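Local coordinates for phycocyanobilin lyase subunit alpha (Nostoc sp. PCC 7120, PDB 5N3U), which probably acts together with its partner subunit CpcF as a lyase required for attaching the bilin chromophore to the CpcA phycocyanin subunit, at residues 111-116 and 155-160; 151-156 and 179-184; 159-164 and 187-192; 174-179 and 208-213. One frame throughout, in Å; residues are numbered along the deposited sequence. Where two conformers were deposited one is given.

In the fold
All four contacts lie in the all-helical HEAT-repeat part of the chain, and the segments of contacts 2, 3 and 4 interleave. Contacts 1 and 2 share helix 148-157, their centres lie about 10 Å apart, and the salt bridge from E113 OE2 to R184 NH2, 2.8 Å long, ties them directly. Contacts 2, 3 and 4 all draw on helix 176-190, at its middle, its C-terminal end and its N-terminal end. Contact 3 shares G159 and A160 with contact 1; its centre lies about 20 Å from that of contact 4. C180 SG meets V213 CG1 at 3.7 Å between contacts 2 and 4. R212 of segment 208-213 makes a salt bridge to D72 of the beta subunit.

Contact 1 (111-116 and 155-160); sequences SLEMLK and LGAIGA
The carboxylate oxygen E113 OE2 is shared by two cations while it rests on the methyl group of A157. K116 NZ stands 3.4 Å from E113 OE2 in a salt bridge within its own segment, R184 of helix 176-190 makes a second salt bridge to the same oxygen, and A157 CB lies 3.8 Å from E113 OE2. The contact brings together the C-terminal ends of helices 102-115 and 148-157 in the HEAT-repeat stack. K116 has left the helix with positive phi, and bends at chi2 (-69°) and again at chi4 fold its chain back over the last turn, where NZ gives a 2.9 Å hydrogen bond to the backbone O of E113. The C=O...N angle there is 149°, with the donor tilted 22° from the carbonyl plane. A157 CB packs into this folded group, 3.7 Å from E113 O and 4.0 Å from K116 CD, so the methyl touches both the acid and the aliphatic part of the lysine. I158 divides its branches: CG1-CD1 leads away from helix 102-115, the side chain also packing on A121 and L124 of helix 121-126, while CG2 presses on the K116 backbone with 3.6 Å to K116 C.

Contact 2 (151-156 and 179-184); sequences VLEALG and QCAAAR
Side-by-side packing of two parallel helices, with L152 and E153 of helix 148-157 set against A181 and R184 of helix 176-190, makes this a buried contact inside the HEAT-repeat solenoid. The short helical segments run 7° apart and approach to 8.1 Å between axes, a closeness consistent with the small A181 facing the other helix. A181 CB enters between neighbouring side chains of the other helix, 4.1 Å from L152 CB and 3.9 Å from E153 CG. Beyond it, L152 CD1 reaches to 4.3 Å from A182 CB. R184 closes the other side of the interface. Its CG is anti to the backbone N (chi1 178°) and the chain stays extended to NE, which carries the guanidinium across to helix 148-157. There the side chain crosses that of E153 at about a right angle, and E153 CG lies over one guanidinium face, 4.1 Å from R184 NE, and packs against R184 CD. E153 OE2, 4.3 Å from R184 NE, lies well out of the guanidinium plane, so no N-H points at it and any attraction is probably only electrostatic. The directed salt bridges of R184 go to other acids: NH2 to E113 of helix 102-115 and NE to D217 of helix 208-221. A leucine in place of R184 would probably cost E113 one of its two cations and D217 this salt-bridge partner, with the nearby carboxylates of E153 and D217 less compensated. R184 NH1 comes within 3.3 Å of E153 O, but at an angle too poor for a hydrogen bond.

Contact 3 (159-164 and 187-192); sequences GATDAI and YQLTQE
The flat peptide group joining G159 to A160 carries a methyl of L189 over one face, with L189 CD2 at 3.6 Å from G159 C and 3.5 Å from A160 N. On segment 187-192, the Y187 ring has Q191 CA over the centre of one face, 4.2 Å above its plane, and meets the ring of Y223 with planes at about 65°. L189 dominates the interface. Its second methyl, CD1, approaches A160 O to 3.6 Å, so the leucine fork grips the turn centred on A160, an inverse gamma turn. T161 CG2 lies 3.8 Å from L189 O. With CG1 anti to its carbonyl carbon (chi1 -74°), I164 slides past L189 in the opposite direction, CG1 being 3.8 Å from L189 CB, and its CD1 goes on to T190 CG2 at 3.9 Å. The hydroxyl of T190 is engaged at its own helix end: OG1 bonds with M186 O and accepts from E192 N at 3.1 Å, an ST turn at the C-terminal end of helix 176-190. Such packing of an interhelical turn against the C-terminal end of the neighbouring helix fits the HEAT-repeat solenoid.

Contact 4 (174-179 and 208-213); sequences PVSRVQ and LNLRRV
From CB outward, R177 runs past L210 in the opposite direction and then turns its head across V213. CG is the first atom to touch, 4.2 Å from L210 CD2. The chain stays straight to CD and then bends at chi3 (67°), which brings the guanidinium round against helix 208-221. V213 CG2 lies over one of its faces, 4.1 Å from R177 CZ and 3.9 Å from each of R177 NH1 and R177 NH2, and the two side chains cross at about a right angle. At the edge, near the guanidinium plane, N209 CB is 4.2 Å from R177 NH1. The tip atom NH2 also makes a salt bridge, to E149 at the start of helix 148-157, so the head is fixed by charge on one helix and by apolar contact on another. A methionine at R177 would probably leave E149 without this partner and uncover the V213 methyl. Beside the arginine, L210 CD1 meets S176 CB at 3.6 Å; the chi1 of L210, -110°, is far from a staggered value, which suggests mild strain. The N-terminal parts of helices 176-190 and 208-221 thus meet near the surface of the HEAT-repeat stack, with helix 148-157 reached through E149 and the beta subunit close by, where its D72 pairs with R212.

Contact 1 (111-116 and 155-160)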
# COMPACT_ATOMS: atom_id res chain seq x y z
N SER A 111 12.61 21.07 -0.50
CA SER A 111 12.66 21.10 -1.96
C SER A 111 13.95 21.71 -2.51
O SER A 111 14.48 21.22 -3.46
CB SER A 111 11.42 21.86 -2.45
OG SER A 111 10.32 21.02 -2.16
N LEU A 112 14.49 22.72 -1.86
CA LEU A 112 15.78 23.28 -2.24
C LEU A 112 16.88 22.27 -2.04
O LEU A 112 17.81 22.22 -2.84
CB LEU A 112 16.05 24.56 -1.48
CG LEU A 112 15.15 25.68 -1.94
CD1 LEU A 112 15.14 26.84 -0.98
CD2 LEU A 112 15.57 26.24 -3.32
N GLU A 113 16.81 21.43 -1.01
CA GLU A 113 17.77 20.33 -0.89
C GLU A 113 17.67 19.35 -2.12
O GLU A 113 18.67 18.81 -2.54
CB GLU A 113 17.49 19.57 0.37
CG GLU A 113 18.47 18.44 0.72
CD GLU A 113 18.27 17.12 -0.02
OE1 GLU A 113 17.14 16.79 -0.54
OE2 GLU A 113 19.32 16.39 -0.12
N MET A 114 16.48 19.08 -2.62
CA MET A 114 16.27 18.18 -3.72
C MET A 114 16.74 18.80 -5.01
O MET A 114 17.35 18.12 -5.84
CB MET A 114 14.81 17.78 -3.81
CG MET A 114 14.34 16.95 -2.64
SD MET A 114 12.54 16.61 -2.84
CE MET A 114 12.66 15.41 -4.05
N LEU A 115 16.57 20.10 -5.15
CA LEU A 115 16.97 20.78 -6.42
C LEU A 115 18.45 21.06 -6.51
O LEU A 115 18.95 21.24 -7.61
CB LEU A 115 16.19 22.03 -6.59
CG LEU A 115 14.71 21.83 -6.79
CD1 LEU A 115 13.84 23.04 -6.69
CD2 LEU A 115 14.45 21.15 -8.10
N LYS A 116 19.17 21.10 -5.38
CA LYS A 116 20.63 21.21 -5.35
C LYS A 116 21.16 22.53 -5.89
O LYS A 116 22.28 22.58 -6.28
CB LYS A 116 21.41 20.11 -6.13
CG LYS A 116 21.01 18.71 -6.04
CD LYS A 116 21.26 18.08 -4.74
CE LYS A 116 20.68 16.65 -4.78
NZ LYS A 116 19.96 16.41 -3.47
N LEU A 155 22.03 22.79 2.88
CA LEU A 155 23.30 23.47 2.77
C LEU A 155 24.41 22.47 2.40
O LEU A 155 25.27 22.80 1.57
CB LEU A 155 23.71 24.16 4.08
CG LEU A 155 22.89 25.43 4.33
CD1 LEU A 155 23.07 25.85 5.75
CD2 LEU A 155 23.26 26.53 3.39
N GLY A 156 24.31 21.27 2.92
CA GLY A 156 25.20 20.20 2.44
C GLY A 156 25.07 19.85 1.00
O GLY A 156 26.09 19.76 0.24
N ALA A 157 23.82 19.70 0.60
CA ALA A 157 23.47 19.27 -0.77
C ALA A 157 23.84 20.26 -1.81
O ALA A 157 24.21 19.87 -2.88
CB ALA A 157 22.01 18.89 -0.92
N ILE A 158 23.79 21.54 -1.50
CA ILE A 158 24.16 22.57 -2.45
C ILE A 158 25.61 22.95 -2.42
O ILE A 158 26.02 23.86 -3.15
CB ILE A 158 23.26 23.80 -2.37
CG1 ILE A 158 23.60 24.62 -1.12
CG2 ILE A 158 21.80 23.36 -2.43
CD1 ILE A 158 22.71 25.77 -0.82
N GLY A 159 26.41 22.31 -1.58
CA GLY A 159 27.83 22.58 -1.57
C GLY A 159 28.22 23.93 -0.98
O GLY A 159 29.23 24.49 -1.36
N ALA A 160 27.48 24.44 0.03
CA ALA A 160 27.78 25.72 0.62
C ALA A 160 28.87 25.63 1.66
O ALA A 160 28.59 25.66 2.90
CB ALA A 160 26.52 26.28 1.26

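Contact 2 (151-156 and 179-184)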
# COMPACT_ATOMS: atom_id res chain seq x y z
N VAL A 151 17.24 22.55 6.64
CA VAL A 151 18.16 23.63 6.25
C VAL A 151 19.61 23.12 6.19
O VAL A 151 20.39 23.44 5.26
CB VAL A 151 18.08 24.83 7.22
CG1 VAL A 151 19.27 25.77 7.10
CG2 VAL A 151 16.74 25.59 7.04
N LEU A 152 19.98 22.37 7.20
CA LEU A 152 21.35 21.83 7.24
C LEU A 152 21.54 20.84 6.07
O LEU A 152 22.53 20.88 5.40
CB LEU A 152 21.55 21.08 8.55
CG LEU A 152 21.68 22.02 9.78
CD1 LEU A 152 21.43 21.26 11.05
CD2 LEU A 152 22.94 22.87 9.77
N GLU A 153 20.61 19.95 5.88
CA GLU A 153 20.70 19.01 4.77
C GLU A 153 20.81 19.80 3.48
O GLU A 153 21.65 19.47 2.62
CB GLU A 153 19.46 18.16 4.70
CG GLU A 153 19.48 17.09 5.75
CD GLU A 153 18.32 16.13 5.63
OE1 GLU A 153 17.34 16.41 4.88
OE2 GLU A 153 18.39 15.08 6.30
N ALA A 154 19.97 20.83 3.32
CA ALA A 154 20.05 21.61 2.08
C ALA A 154 21.41 22.28 1.83
O ALA A 154 21.95 22.29 0.70
CB ALA A 154 18.95 22.64 2.06
N LEU A 155 22.03 22.79 2.88
CA LEU A 155 23.30 23.47 2.77
C LEU A 155 24.41 22.47 2.40
O LEU A 155 25.27 22.80 1.57
CB LEU A 155 23.71 24.16 4.08
CG LEU A 155 22.89 25.43 4.33
CD1 LEU A 155 23.07 25.85 5.75
CD2 LEU A 155 23.26 26.53 3.39
N GLY A 156 24.31 21.27 2.92
CA GLY A 156 25.20 20.20 2.44
C GLY A 156 25.07 19.85 1.00
O GLY A 156 26.09 19.76 0.24
N GLN A 179 21.25 16.71 14.89
CA GLN A 179 22.66 16.28 14.88
C GLN A 179 23.00 15.43 13.67
O GLN A 179 24.11 15.56 13.12
CB GLN A 179 22.96 15.48 16.13
CG GLN A 179 22.85 16.29 17.36
CD GLN A 179 23.08 15.45 18.60
OE1 GLN A 179 22.38 14.49 18.87
NE2 GLN A 179 24.07 15.84 19.36
N CYS A 180 22.08 14.57 13.29
CA CYS A 180 22.24 13.71 12.12
C CYS A 180 22.37 14.52 10.85
O CYS A 180 23.25 14.27 9.99
CB CYS A 180 21.08 12.75 12.07
SG CYS A 180 21.17 11.45 10.84
N ALA A 181 21.47 15.53 10.69
CA ALA A 181 21.58 16.40 9.57
C ALA A 181 22.89 17.17 9.51
O ALA A 181 23.45 17.37 8.40
CB ALA A 181 20.38 17.30 9.57
N ALA A 182 23.39 17.65 10.68
CA ALA A 182 24.64 18.36 10.75
C ALA A 182 25.80 17.40 10.37
O ALA A 182 26.69 17.78 9.63
CB ALA A 182 24.86 18.92 12.14
N ALA A 183 25.70 16.13 10.78
CA ALA A 183 26.72 15.11 10.36
C ALA A 183 26.74 14.89 8.91
O ALA A 183 27.77 14.94 8.24
CB ALA A 183 26.48 13.84 11.08
N ARG A 184 25.55 14.79 8.32
CA ARG A 184 25.48 14.74 6.88
C ARG A 184 26.02 15.87 6.14
O ARG A 184 26.80 15.72 5.17
CB ARG A 184 24.02 14.48 6.45
CG ARG A 184 23.81 14.46 4.97
CD ARG A 184 22.32 14.70 4.84
NE ARG A 184 21.61 14.39 3.60
CZ ARG A 184 21.54 15.12 2.52
NH1 ARG A 184 22.28 16.24 2.33
NH2 ARG A 184 20.73 14.64 1.57

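Contact 3 (159-164 and 187-192)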
# COMPACT_ATOMS: atom_id res chain seq x y z
N GLY A 159 26.41 22.31 -1.58
CA GLY A 159 27.83 22.58 -1.57
C GLY A 159 28.22 23.93 -0.98
O GLY A 159 29.23 24.49 -1.36
N ALA A 160 27.48 24.44 0.03
CA ALA A 160 27.78 25.72 0.62
C ALA A 160 28.87 25.63 1.66
O ALA A 160 28.59 25.66 2.90
CB ALA A 160 26.52 26.28 1.26
N THR A 161 30.11 25.53 1.21
CA THR A 161 31.23 25.39 2.13
C THR A 161 31.49 26.56 3.08
O THR A 161 31.98 26.37 4.19
CB THR A 161 32.53 25.09 1.35
OG1 THR A 161 32.66 26.06 0.30
CG2 THR A 161 32.47 23.68 0.84
N ASP A 162 31.10 27.75 2.69
CA ASP A 162 31.18 28.89 3.60
C ASP A 162 30.37 28.72 4.85
O ASP A 162 30.66 29.33 5.81
CB ASP A 162 30.60 30.14 2.99
CG ASP A 162 31.46 30.70 1.90
OD1 ASP A 162 32.68 30.44 1.87
OD2 ASP A 162 30.86 31.43 1.06
N ALA A 163 29.39 27.83 4.85
CA ALA A 163 28.54 27.66 6.01
C ALA A 163 29.08 26.71 7.02
O ALA A 163 28.46 26.54 8.08
CB ALA A 163 27.13 27.19 5.54
N ILE A 164 30.16 26.01 6.72
CA ILE A 164 30.73 25.04 7.66
C ILE A 164 30.79 25.49 9.10
O ILE A 164 30.34 24.78 9.95
CB ILE A 164 32.12 24.53 7.20
CG1 ILE A 164 31.93 23.59 6.02
CG2 ILE A 164 32.88 23.83 8.34
CD1 ILE A 164 33.19 23.33 5.17
N TYR A 187 29.92 16.05 6.51
CA TYR A 187 30.55 15.13 5.56
C TYR A 187 30.53 15.62 4.11
O TYR A 187 31.55 15.64 3.39
CB TYR A 187 29.96 13.77 5.65
CG TYR A 187 30.76 12.80 4.77
CD1 TYR A 187 30.45 12.64 3.41
CD2 TYR A 187 31.84 12.11 5.29
CE1 TYR A 187 31.20 11.77 2.60
CE2 TYR A 187 32.59 11.25 4.49
CZ TYR A 187 32.28 11.09 3.16
OH TYR A 187 33.01 10.25 2.35
N GLN A 188 29.38 16.10 3.65
CA GLN A 188 29.32 16.58 2.31
C GLN A 188 30.20 17.69 2.05
O GLN A 188 30.79 17.76 0.99
CB GLN A 188 27.89 16.97 1.89
CG GLN A 188 26.98 15.82 1.77
CD GLN A 188 25.54 16.27 1.41
OE1 GLN A 188 24.86 16.95 2.18
NE2 GLN A 188 25.09 15.88 0.30
N LEU A 189 30.34 18.60 2.99
CA LEU A 189 31.12 19.77 2.77
C LEU A 189 32.61 19.63 3.08
O LEU A 189 33.37 20.44 2.56
CB LEU A 189 30.60 20.93 3.60
CG LEU A 189 29.12 21.26 3.25
CD1 LEU A 189 28.51 22.26 4.22
CD2 LEU A 189 29.04 21.87 1.86
N THR A 190 33.00 18.72 3.93
CA THR A 190 34.42 18.48 4.20
C THR A 190 35.01 17.13 3.74
O THR A 190 36.23 16.95 3.75
CB THR A 190 34.67 18.50 5.75
OG1 THR A 190 34.16 17.32 6.34
CG2 THR A 190 34.10 19.73 6.45
N GLN A 191 34.16 16.15 3.45
CA GLN A 191 34.55 14.79 3.12
C GLN A 191 35.32 14.08 4.23
O GLN A 191 35.99 13.12 3.96
CB GLN A 191 35.32 14.82 1.80
CG GLN A 191 34.45 15.30 0.64
CD GLN A 191 33.31 14.31 0.41
OE1 GLN A 191 32.14 14.55 0.74
NE2 GLN A 191 33.65 13.20 -0.15
N GLU A 192 35.18 14.48 5.49
CA GLU A 192 35.90 13.81 6.59
C GLU A 192 35.17 12.61 7.11
O GLU A 192 34.05 12.73 7.59
CB GLU A 192 36.09 14.77 7.76
CG GLU A 192 37.02 15.87 7.42
CD GLU A 192 38.46 15.42 7.48
OE1 GLU A 192 38.73 14.29 7.97
OE2 GLU A 192 39.27 16.18 7.00

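Contact 4 (174-179 and 208-213)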
# COMPACT_ATOMS: atom_id res chain seq x y z
N PRO A 174 20.71 19.55 20.92
CA PRO A 174 20.05 18.55 21.76
C PRO A 174 19.15 17.54 21.03
O PRO A 174 18.96 16.47 21.50
CB PRO A 174 19.12 19.38 22.64
CG PRO A 174 19.52 20.80 22.53
CD PRO A 174 20.44 20.94 21.37
N VAL A 175 18.56 17.93 19.90
CA VAL A 175 17.74 17.07 19.06
C VAL A 175 18.50 16.15 18.11
O VAL A 175 19.25 16.59 17.27
CB VAL A 175 16.65 17.89 18.27
CG1 VAL A 175 15.83 16.98 17.34
CG2 VAL A 175 15.77 18.66 19.28
N SER A 176 18.23 14.85 18.22
CA SER A 176 19.00 13.83 17.50
C SER A 176 18.92 13.99 15.99
O SER A 176 19.91 13.81 15.33
CB SER A 176 18.46 12.41 17.80
OG SER A 176 19.02 12.02 19.00
N ARG A 177 17.74 14.34 15.48
CA ARG A 177 17.58 14.57 14.06
C ARG A 177 18.36 15.69 13.55
O ARG A 177 18.86 15.65 12.42
CB ARG A 177 16.07 14.74 13.74
CG ARG A 177 15.42 13.33 13.86
CD ARG A 177 13.89 13.31 13.63
NE ARG A 177 13.64 13.64 12.22
CZ ARG A 177 13.15 12.85 11.26
NH1 ARG A 177 12.71 11.61 11.48
NH2 ARG A 177 13.10 13.36 10.04
N VAL A 178 18.50 16.74 14.36
CA VAL A 178 19.34 17.88 13.96
C VAL A 178 20.83 17.49 13.91
O VAL A 178 21.60 17.92 13.03
CB VAL A 178 19.06 19.06 14.88
CG1 VAL A 178 19.98 20.17 14.62
CG2 VAL A 178 17.56 19.48 14.73
N GLN A 179 21.25 16.71 14.89
CA GLN A 179 22.66 16.28 14.88
C GLN A 179 23.00 15.43 13.67
O GLN A 179 24.11 15.56 13.12
CB GLN A 179 22.96 15.48 16.13
CG GLN A 179 22.85 16.29 17.36
CD GLN A 179 23.08 15.45 18.60
OE1 GLN A 179 22.38 14.49 18.87
NE2 GLN A 179 24.07 15.84 19.36
N LEU A 208 14.25 3.44 15.02
CA LEU A 208 13.95 3.12 13.63
C LEU A 208 13.90 4.27 12.65
O LEU A 208 14.56 4.22 11.65
CB LEU A 208 12.69 2.28 13.51
CG LEU A 208 12.26 1.86 12.10
CD1 LEU A 208 13.34 1.06 11.40
CD2 LEU A 208 10.95 1.11 12.06
N ASN A 209 13.12 5.31 12.95
CA ASN A 209 13.03 6.48 12.07
C ASN A 209 14.37 7.11 11.81
O ASN A 209 14.61 7.66 10.78
CB ASN A 209 12.24 7.63 12.68
CG ASN A 209 10.95 7.20 13.27
OD1 ASN A 209 10.00 6.92 12.56
ND2 ASN A 209 10.90 7.14 14.58
N LEU A 210 15.22 7.05 12.79
CA LEU A 210 16.53 7.67 12.74
C LEU A 210 17.40 6.80 11.84
O LEU A 210 18.13 7.30 11.05
CB LEU A 210 17.15 7.77 14.12
CG LEU A 210 17.23 9.21 14.61
CD1 LEU A 210 17.87 9.34 15.96
CD2 LEU A 210 17.97 10.03 13.60
N ARG A 211 17.29 5.49 11.99
CA ARG A 211 17.98 4.57 11.08
C ARG A 211 17.61 4.85 9.63
O ARG A 211 18.48 4.91 8.72
CB ARG A 211 17.65 3.13 11.51
CG ARG A 211 18.12 2.78 12.89
CD ARG A 211 18.35 1.30 13.18
NE ARG A 211 17.12 0.56 13.24
CZ ARG A 211 16.32 0.38 14.28
NH1 ARG A 211 16.62 0.80 15.48
NH2 ARG A 211 15.19 -0.29 14.10
N ARG A 212 16.35 5.16 9.36
CA ARG A 212 15.92 5.43 8.01
C ARG A 212 16.53 6.67 7.48
O ARG A 212 16.99 6.74 6.35
CB ARG A 212 14.38 5.49 7.88
CG ARG A 212 13.66 4.20 8.25
CD ARG A 212 12.17 4.52 8.25
NE ARG A 212 11.33 3.36 8.38
CZ ARG A 212 10.06 3.39 8.80
NH1 ARG A 212 9.51 4.52 9.22
NH2 ARG A 212 9.35 2.31 8.81
N VAL A 213 16.55 7.68 8.30
CA VAL A 213 17.19 8.94 7.94
C VAL A 213 18.71 8.72 7.69
O VAL A 213 19.24 9.20 6.69
CB VAL A 213 16.98 9.98 9.06
CG1 VAL A 213 17.99 11.11 8.92
CG2 VAL A 213 15.53 10.49 8.97